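Local coordinates for protein intimin (Escherichia coli, PDB 1F00) that probably anchors enteropathogenic bacteria to host cells by binding a receptor through its C-type lectin-like domain, at residues N103-V111 and A223-E231; V155-I165 and Y177-L185. One frame throughout, in Å; residues are numbered along the deposited sequence.

Interaction 1. Residues N103-V111 and A223-E231; sequences NIEIVGTGV and AWGAANKYE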
loop_
_atom_site.group_PDB
_atom_site.type_symbol
_atom_site.label_atom_id
_atom_site.label_comp_id
_atom_site.label_asym_id
_atom_site.label_seq_id
_atom_site.Cartn_x
_atom_site.Cartn_y
_atom_site.Cartn_z
ATOM N N ASN A 103 -0.795 3.746 9.770
ATOM C CA ASN A 103 0.593 3.740 10.210
ATOM C C ASN A 103 1.574 3.792 9.050
ATOM O O ASN A 103 2.486 2.970 8.953
ATOM C CB ASN A 103 0.882 2.508 11.075
ATOM C CG ASN A 103 0.041 2.474 12.341
ATOM O OD1 ASN A 103 -1.060 1.914 12.357
ATOM N ND2 ASN A 103 0.548 3.087 13.404
ATOM N N ILE A 104 1.378 4.762 8.166
ATOM C CA ILE A 104 2.276 4.937 7.038
ATOM C C ILE A 104 3.572 5.477 7.634
ATOM O O ILE A 104 3.563 6.450 8.395
ATOM C CB ILE A 104 1.676 5.913 6.014
ATOM C CG1 ILE A 104 0.427 5.271 5.395
ATOM C CG2 ILE A 104 2.702 6.254 4.948
ATOM C CD1 ILE A 104 -0.339 6.162 4.431
ATOM N N GLU A 105 4.680 4.836 7.288
ATOM C CA GLU A 105 5.982 5.201 7.830
ATOM C C GLU A 105 6.866 6.145 7.015
ATOM O O GLU A 105 7.188 5.877 5.859
ATOM C CB GLU A 105 6.762 3.916 8.135
ATOM C CG GLU A 105 8.205 4.137 8.551
ATOM C CD GLU A 105 8.961 2.836 8.718
ATOM O OE1 GLU A 105 8.941 2.008 7.784
ATOM O OE2 GLU A 105 9.581 2.642 9.780
ATOM N N ILE A 106 7.255 7.254 7.639
ATOM C CA ILE A 106 8.145 8.226 7.017
ATOM C C ILE A 106 9.519 7.559 6.992
ATOM O O ILE A 106 10.112 7.311 8.046
ATOM C CB ILE A 106 8.241 9.512 7.856
ATOM C CG1 ILE A 106 6.843 10.088 8.085
ATOM C CG2 ILE A 106 9.159 10.520 7.160
ATOM C CD1 ILE A 106 6.136 10.487 6.816
ATOM N N VAL A 107 10.022 7.277 5.796
ATOM C CA VAL A 107 11.302 6.588 5.646
ATOM C C VAL A 107 12.490 7.227 6.366
ATOM O O VAL A 107 13.317 6.526 6.954
ATOM C CB VAL A 107 11.646 6.400 4.139
ATOM C CG1 VAL A 107 13.080 5.909 3.969
ATOM C CG2 VAL A 107 10.686 5.396 3.518
ATOM N N GLY A 108 12.574 8.550 6.337
ATOM C CA GLY A 108 13.697 9.209 6.980
ATOM C C GLY A 108 13.708 9.211 8.499
ATOM O O GLY A 108 14.777 9.152 9.110
ATOM N N THR A 109 12.526 9.261 9.108
ATOM C CA THR A 109 12.404 9.327 10.561
ATOM C C THR A 109 11.821 8.107 11.275
ATOM O O THR A 109 12.034 7.933 12.479
ATOM C CB THR A 109 11.551 10.533 10.960
ATOM O OG1 THR A 109 10.206 10.328 10.507
ATOM C CG2 THR A 109 12.104 11.801 10.326
ATOM N N GLY A 110 11.073 7.275 10.558
ATOM C CA GLY A 110 10.480 6.112 11.194
ATOM C C GLY A 110 9.132 6.426 11.818
ATOM O O GLY A 110 8.440 5.531 12.314
ATOM N N VAL A 111 8.750 7.701 11.800
ATOM C CA VAL A 111 7.464 8.112 12.353
ATOM C C VAL A 111 6.336 7.443 11.557
ATOM O O VAL A 111 6.395 7.368 10.329
ATOM C CB VAL A 111 7.288 9.650 12.273
ATOM C CG1 VAL A 111 5.890 10.049 12.742
ATOM C CG2 VAL A 111 8.352 10.336 13.122
ATOM N N ALA A 223 7.691 17.167 9.163
ATOM C CA ALA A 223 7.027 15.999 8.602
ATOM C C ALA A 223 7.973 14.949 8.020
ATOM O O ALA A 223 7.762 13.755 8.217
ATOM C CB ALA A 223 6.028 16.439 7.530
ATOM N N TRP A 224 9.012 15.386 7.314
ATOM C CA TRP A 224 9.931 14.454 6.674
ATOM C C TRP A 224 11.303 14.223 7.297
ATOM O O TRP A 224 11.965 13.241 6.966
ATOM C CB TRP A 224 10.127 14.869 5.211
ATOM C CG TRP A 224 8.845 14.901 4.475
ATOM C CD1 TRP A 224 8.006 15.970 4.325
ATOM C CD2 TRP A 224 8.187 13.783 3.878
ATOM N NE1 TRP A 224 6.853 15.581 3.671
ATOM C CE2 TRP A 224 6.942 14.244 3.385
ATOM C CE3 TRP A 224 8.526 12.433 3.715
ATOM C CZ2 TRP A 224 6.038 13.400 2.740
ATOM C CZ3 TRP A 224 7.624 11.593 3.073
ATOM C CH2 TRP A 224 6.394 12.081 2.594
ATOM N N GLY A 225 11.735 15.111 8.181
ATOM C CA GLY A 225 13.057 14.956 8.765
ATOM C C GLY A 225 14.119 15.357 7.748
ATOM O O GLY A 225 13.789 15.834 6.659
ATOM N N ALA A 226 15.390 15.165 8.091
ATOM C CA ALA A 226 16.496 15.522 7.201
ATOM C C ALA A 226 16.295 14.990 5.773
ATOM O O ALA A 226 16.187 13.785 5.562
ATOM C CB ALA A 226 17.811 15.002 7.778
ATOM N N ALA A 227 16.268 15.896 4.799
ATOM C CA ALA A 227 16.049 15.527 3.403
ATOM C C ALA A 227 17.021 14.512 2.816
ATOM O O ALA A 227 16.631 13.703 1.973
ATOM C CB ALA A 227 16.043 16.778 2.526
ATOM N N ASN A 228 18.280 14.546 3.245
ATOM C CA ASN A 228 19.264 13.628 2.685
ATOM C C ASN A 228 19.126 12.183 3.144
ATOM O O ASN A 228 20.010 11.361 2.908
ATOM C CB ASN A 228 20.690 14.139 2.932
ATOM C CG ASN A 228 21.039 14.239 4.400
ATOM O OD1 ASN A 228 22.195 14.463 4.748
ATOM N ND2 ASN A 228 20.052 14.078 5.266
ATOM N N LYS A 229 18.012 11.878 3.804
ATOM C CA LYS A 229 17.736 10.517 4.244
ATOM C C LYS A 229 17.029 9.836 3.079
ATOM O O LYS A 229 16.895 8.613 3.040
ATOM C CB LYS A 229 16.824 10.518 5.472
ATOM C CG LYS A 229 17.548 10.831 6.766
ATOM C CD LYS A 229 18.515 9.719 7.126
ATOM C CE LYS A 229 19.236 10.036 8.426
ATOM N NZ LYS A 229 18.266 10.393 9.500
ATOM N N TYR A 230 16.579 10.652 2.130
ATOM C CA TYR A 230 15.889 10.155 0.953
ATOM C C TYR A 230 16.856 10.015 -0.217
ATOM O O TYR A 230 17.682 10.891 -0.469
ATOM C CB TYR A 230 14.719 11.080 0.607
ATOM C CG TYR A 230 13.762 11.200 1.772
ATOM C CD1 TYR A 230 13.853 12.264 2.668
ATOM C CD2 TYR A 230 12.855 10.178 2.053
ATOM C CE1 TYR A 230 13.070 12.300 3.825
ATOM C CE2 TYR A 230 12.073 10.204 3.202
ATOM C CZ TYR A 230 12.189 11.264 4.086
ATOM O OH TYR A 230 11.452 11.255 5.246
ATOM N N GLU A 231 16.745 8.883 -0.905
ATOM C CA GLU A 231 17.593 8.536 -2.039
ATOM C C GLU A 231 17.944 9.703 -2.952
ATOM O O GLU A 231 19.113 9.928 -3.269
ATOM C CB GLU A 231 16.903 7.436 -2.856
ATOM C CG GLU A 231 17.700 6.889 -4.021
ATOM C CD GLU A 231 19.032 6.303 -3.591
ATOM O OE1 GLU A 231 19.097 5.710 -2.491
ATOM O OE2 GLU A 231 20.012 6.426 -4.362
HETATM O O HOH W 1 15.995 11.764 10.038
HETATM O O HOH W 2 8.644 12.395 10.281
#
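G108 comes within 5.1 Å of K229, CA to CA, where the turn after strand 104-106 meets the chain that leaves helix 214-224. This is an interdomain contact: a turn of the immunoglobulin-like domain meets the C-type lectin-like domain. Y230 OH is the hub. Y230 OH donates to W224 O over 2.7 Å, in the carbonyl plane and on a lone pair. Y230 OH also accepts from G108 N at 3.1 Å, with a bent N-H...O angle of 140°. These two bonds tie the phenol both to its own domain and to the turn. In I106, chi1 of -56° puts CG1 beside the backbone N and leaves CG2 anti to it, and CG2 reaches the edge of the Y230 ring. I106 CD1 lies over one face of W224, toward the rim. The W224 indole is held from its other end by V118 O, the acceptor for NE1. V107 CB packs on Y230 CE2 at 3.9 Å. T109 CG2 rests 3.6 Å from G225 CA, where the chain leaves the helix with positive phi. T109 OG1 accepts from V111 N in an ST turn. Water bridges T109 OG1 to A223 O. A second water donates to G108 O at 3.0 Å and accepts from K229 NZ at 2.7 Å.

Interaction 2. Residues V155-I165 and Y177-L185; sequences VTLKEKGTTTI and YTIATPNSL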
loop_
_atom_site.group_PDB
_atom_site.type_symbol
_atom_site.label_atom_id
_atom_site.label_comp_id
_atom_site.label_asym_id
_atom_site.label_seq_id
_atom_site.Cartn_x
_atom_site.Cartn_y
_atom_site.Cartn_z
ATOM N N VAL A 155 6.844 3.800 -1.186
ATOM C CA VAL A 155 6.316 4.773 -2.133
ATOM C C VAL A 155 7.160 6.038 -2.207
ATOM O O VAL A 155 7.665 6.517 -1.198
ATOM C CB VAL A 155 4.877 5.189 -1.749
ATOM C CG1 VAL A 155 4.384 6.298 -2.696
ATOM C CG2 VAL A 155 3.950 3.976 -1.806
ATOM N N THR A 156 7.310 6.570 -3.416
ATOM C CA THR A 156 8.047 7.806 -3.618
ATOM C C THR A 156 7.059 8.823 -4.182
ATOM O O THR A 156 6.470 8.604 -5.234
ATOM C CB THR A 156 9.212 7.625 -4.610
ATOM O OG1 THR A 156 10.135 6.658 -4.091
ATOM C CG2 THR A 156 9.937 8.945 -4.828
ATOM N N LEU A 157 6.868 9.923 -3.465
ATOM C CA LEU A 157 5.948 10.973 -3.896
ATOM C C LEU A 157 6.636 11.857 -4.936
ATOM O O LEU A 157 7.739 12.347 -4.705
ATOM C CB LEU A 157 5.516 11.795 -2.683
ATOM C CG LEU A 157 4.847 10.946 -1.594
ATOM C CD1 LEU A 157 4.535 11.807 -0.394
ATOM C CD2 LEU A 157 3.569 10.306 -2.141
ATOM N N LYS A 158 5.980 12.077 -6.072
ATOM C CA LYS A 158 6.592 12.857 -7.143
ATOM C C LYS A 158 5.912 14.163 -7.553
ATOM O O LYS A 158 6.574 15.198 -7.657
ATOM C CB LYS A 158 6.754 11.957 -8.364
ATOM C CG LYS A 158 7.457 10.654 -8.025
ATOM C CD LYS A 158 7.214 9.577 -9.057
ATOM C CE LYS A 158 8.114 9.706 -10.260
ATOM N NZ LYS A 158 7.906 8.543 -11.186
ATOM N N GLU A 159 4.603 14.127 -7.793
ATOM C CA GLU A 159 3.891 15.336 -8.208
ATOM C C GLU A 159 2.540 15.479 -7.513
ATOM O O GLU A 159 1.933 14.493 -7.091
ATOM C CB GLU A 159 3.670 15.319 -9.724
ATOM C CG GLU A 159 4.940 15.234 -10.577
ATOM C CD GLU A 159 5.765 16.516 -10.567
ATOM O OE1 GLU A 159 5.243 17.575 -10.156
ATOM O OE2 GLU A 159 6.939 16.465 -10.992
ATOM N N LYS A 160 2.065 16.715 -7.416
ATOM C CA LYS A 160 0.787 16.979 -6.779
ATOM C C LYS A 160 -0.358 16.329 -7.549
ATOM O O LYS A 160 -0.532 16.551 -8.746
ATOM C CB LYS A 160 0.552 18.483 -6.668
ATOM C CG LYS A 160 1.594 19.200 -5.828
ATOM C CD LYS A 160 1.306 20.694 -5.726
ATOM C CE LYS A 160 0.007 20.975 -4.992
ATOM N NZ LYS A 160 -0.258 22.441 -4.909
ATOM N N GLY A 161 -1.135 15.523 -6.845
ATOM C CA GLY A 161 -2.256 14.851 -7.469
ATOM C C GLY A 161 -2.740 13.742 -6.569
ATOM O O GLY A 161 -2.195 13.529 -5.488
ATOM N N THR A 162 -3.770 13.035 -7.016
ATOM C CA THR A 162 -4.324 11.942 -6.247
ATOM C C THR A 162 -4.291 10.668 -7.082
ATOM O O THR A 162 -4.600 10.677 -8.274
ATOM C CB THR A 162 -5.776 12.251 -5.809
ATOM O OG1 THR A 162 -6.324 11.119 -5.127
ATOM C CG2 THR A 162 -6.642 12.584 -7.014
ATOM N N THR A 163 -3.876 9.575 -6.456
ATOM C CA THR A 163 -3.821 8.300 -7.145
ATOM C C THR A 163 -4.008 7.219 -6.093
ATOM O O THR A 163 -4.253 7.519 -4.921
ATOM C CB THR A 163 -2.466 8.122 -7.891
ATOM O OG1 THR A 163 -2.546 6.984 -8.759
ATOM C CG2 THR A 163 -1.316 7.923 -6.898
ATOM N N THR A 164 -3.915 5.963 -6.497
ATOM C CA THR A 164 -4.091 4.888 -5.542
ATOM C C THR A 164 -2.933 3.901 -5.611
ATOM O O THR A 164 -2.393 3.644 -6.686
ATOM C CB THR A 164 -5.412 4.128 -5.800
ATOM O OG1 THR A 164 -5.464 3.713 -7.171
ATOM C CG2 THR A 164 -6.615 5.016 -5.493
ATOM N N ILE A 165 -2.539 3.384 -4.453
ATOM C CA ILE A 165 -1.478 2.382 -4.388
ATOM C C ILE A 165 -2.212 1.107 -4.024
ATOM O O ILE A 165 -2.984 1.088 -3.063
ATOM C CB ILE A 165 -0.441 2.693 -3.288
ATOM C CG1 ILE A 165 0.201 4.055 -3.546
ATOM C CG2 ILE A 165 0.625 1.587 -3.244
ATOM C CD1 ILE A 165 0.852 4.183 -4.916
ATOM N N TYR A 177 -4.917 1.758 -1.187
ATOM C CA TYR A 177 -4.814 2.981 -0.402
ATOM C C TYR A 177 -4.808 4.165 -1.366
ATOM O O TYR A 177 -4.053 4.174 -2.338
ATOM C CB TYR A 177 -3.522 2.979 0.416
ATOM C CG TYR A 177 -3.206 4.324 1.031
ATOM C CD1 TYR A 177 -2.310 5.195 0.422
ATOM C CD2 TYR A 177 -3.844 4.746 2.199
ATOM C CE1 TYR A 177 -2.054 6.453 0.953
ATOM C CE2 TYR A 177 -3.598 6.010 2.737
ATOM C CZ TYR A 177 -2.704 6.854 2.107
ATOM O OH TYR A 177 -2.462 8.111 2.615
ATOM N N THR A 178 -5.646 5.160 -1.099
ATOM C CA THR A 178 -5.699 6.323 -1.970
ATOM C C THR A 178 -4.856 7.462 -1.421
ATOM O O THR A 178 -4.983 7.852 -0.257
ATOM C CB THR A 178 -7.136 6.833 -2.142
ATOM O OG1 THR A 178 -7.599 7.374 -0.899
ATOM C CG2 THR A 178 -8.043 5.705 -2.550
ATOM N N ILE A 179 -3.983 7.983 -2.273
ATOM C CA ILE A 179 -3.118 9.095 -1.919
ATOM C C ILE A 179 -3.893 10.364 -2.243
ATOM O O ILE A 179 -4.236 10.612 -3.403
ATOM C CB ILE A 179 -1.806 9.067 -2.750
ATOM C CG1 ILE A 179 -0.938 7.883 -2.309
ATOM C CG2 ILE A 179 -1.047 10.372 -2.584
ATOM C CD1 ILE A 179 0.304 7.691 -3.146
ATOM N N ALA A 180 -4.189 11.150 -1.215
ATOM C CA ALA A 180 -4.930 12.392 -1.395
ATOM C C ALA A 180 -4.024 13.467 -1.974
ATOM O O ALA A 180 -2.809 13.437 -1.782
ATOM C CB ALA A 180 -5.508 12.859 -0.060
ATOM N N THR A 181 -4.629 14.417 -2.683
ATOM C CA THR A 181 -3.886 15.511 -3.290
ATOM C C THR A 181 -3.295 16.362 -2.172
ATOM O O THR A 181 -3.999 16.766 -1.251
ATOM C CB THR A 181 -4.806 16.384 -4.160
ATOM O OG1 THR A 181 -5.405 15.571 -5.176
ATOM C CG2 THR A 181 -4.015 17.505 -4.822
ATOM N N PRO A 182 -1.986 16.634 -2.237
ATOM C CA PRO A 182 -1.308 17.440 -1.215
ATOM C C PRO A 182 -1.579 18.927 -1.369
ATOM O O PRO A 182 -1.908 19.393 -2.458
ATOM C CB PRO A 182 0.159 17.106 -1.439
ATOM C CG PRO A 182 0.226 16.942 -2.932
ATOM C CD PRO A 182 -1.026 16.122 -3.232
ATOM N N ASN A 183 -1.435 19.663 -0.273
ATOM C CA ASN A 183 -1.636 21.104 -0.283
ATOM C C ASN A 183 -0.422 21.792 -0.899
ATOM O O ASN A 183 -0.563 22.782 -1.614
ATOM C CB ASN A 183 -1.846 21.621 1.143
ATOM C CG ASN A 183 -3.216 21.264 1.700
ATOM O OD1 ASN A 183 -3.337 20.787 2.829
ATOM N ND2 ASN A 183 -4.255 21.505 0.908
ATOM N N SER A 184 0.766 21.255 -0.628
ATOM C CA SER A 184 2.010 21.830 -1.148
ATOM C C SER A 184 3.059 20.792 -1.532
ATOM O O SER A 184 3.123 19.716 -0.942
ATOM C CB SER A 184 2.637 22.761 -0.105
ATOM O OG SER A 184 1.799 23.865 0.160
ATOM N N LEU A 185 3.887 21.143 -2.515
ATOM C CA LEU A 185 4.980 20.289 -2.971
ATOM C C LEU A 185 6.257 21.124 -2.841
ATOM O O LEU A 185 6.315 22.255 -3.324
ATOM C CB LEU A 185 4.785 19.876 -4.430
ATOM C CG LEU A 185 5.870 18.964 -5.010
ATOM C CD1 LEU A 185 5.809 17.596 -4.344
ATOM C CD2 LEU A 185 5.673 18.821 -6.517
#
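T163 and I179 form a hydrogen-bonded antiparallel pair in the hairpin of strands 163-169 and 173-179, part of the immunoglobulin-like fold. I179 N donates to T163 O at 2.7 Å. I179 O takes two donors. T163 N reaches it in the carbonyl plane, on a lone pair. T162 OG1 lies 2.8 Å from I179 O, tilted 28° from the carbonyl plane. The T162 hydroxyl is anti to its own backbone N (chi1 176°), which sets it beside the partner strand and adds a side-chain bond where the ladder ends. I165 and Y177 form the next hydrogen-bonded pair, with two nearly straight bonds. Between these pairs, on the opposite face from I165 and I179, T164 CG2 and T178 CG2 meet at 3.3 Å, which is tight.

On the face that carries T163, I165, Y177 and I179, I179 CD1 meets I165 CG1 at 3.7 Å. V155 CG1 and L157 CD2 approach I179 CD1 from strand 154-157, each at 4.3 Å. Past the ladder, G161 O receives a CA-H...O contact from T181 CA at 3.4 Å. No other partner is found for this buried oxygen. The K160 chain slides past L185 in the opposite direction, K160 CG lying 3.5 Å from L185 CB. P182 CG packs beside it. K160 NZ makes a weak bond to N183 O and a hydrogen bond to K282 O at the C-terminus.

W119 of strand 118-120 touches L157, I179, P182 and L185. A146 of strand 146-148 also meets I179. Strand 136-140 flanks the hairpin on the side of strand 163-169, with W138 and S140 against I165.

Overall arrangement
Interactions 1 and 2 lie about 16 Å apart, centre to centre, in the two C-terminal domains. Both segments of interaction 2 fall in the sequence between the two segments of interaction 1. They touch directly at two points. W224 CH2 packs on L157 CD1 at 3.5 Å, and I104 CD1 meets Y177 CZ at 3.4 Å. Both reach the sheet that holds strands 104-106, 124-130 and 154-157. Strand 118-120 joins them further, with L120 on W224 and Y230 and its neighbour W119 on the side of interaction 2. Interaction 1 joins the two domains across space. Interaction 2 lies where the chain passes between them, from the hairpin into strand 184-190.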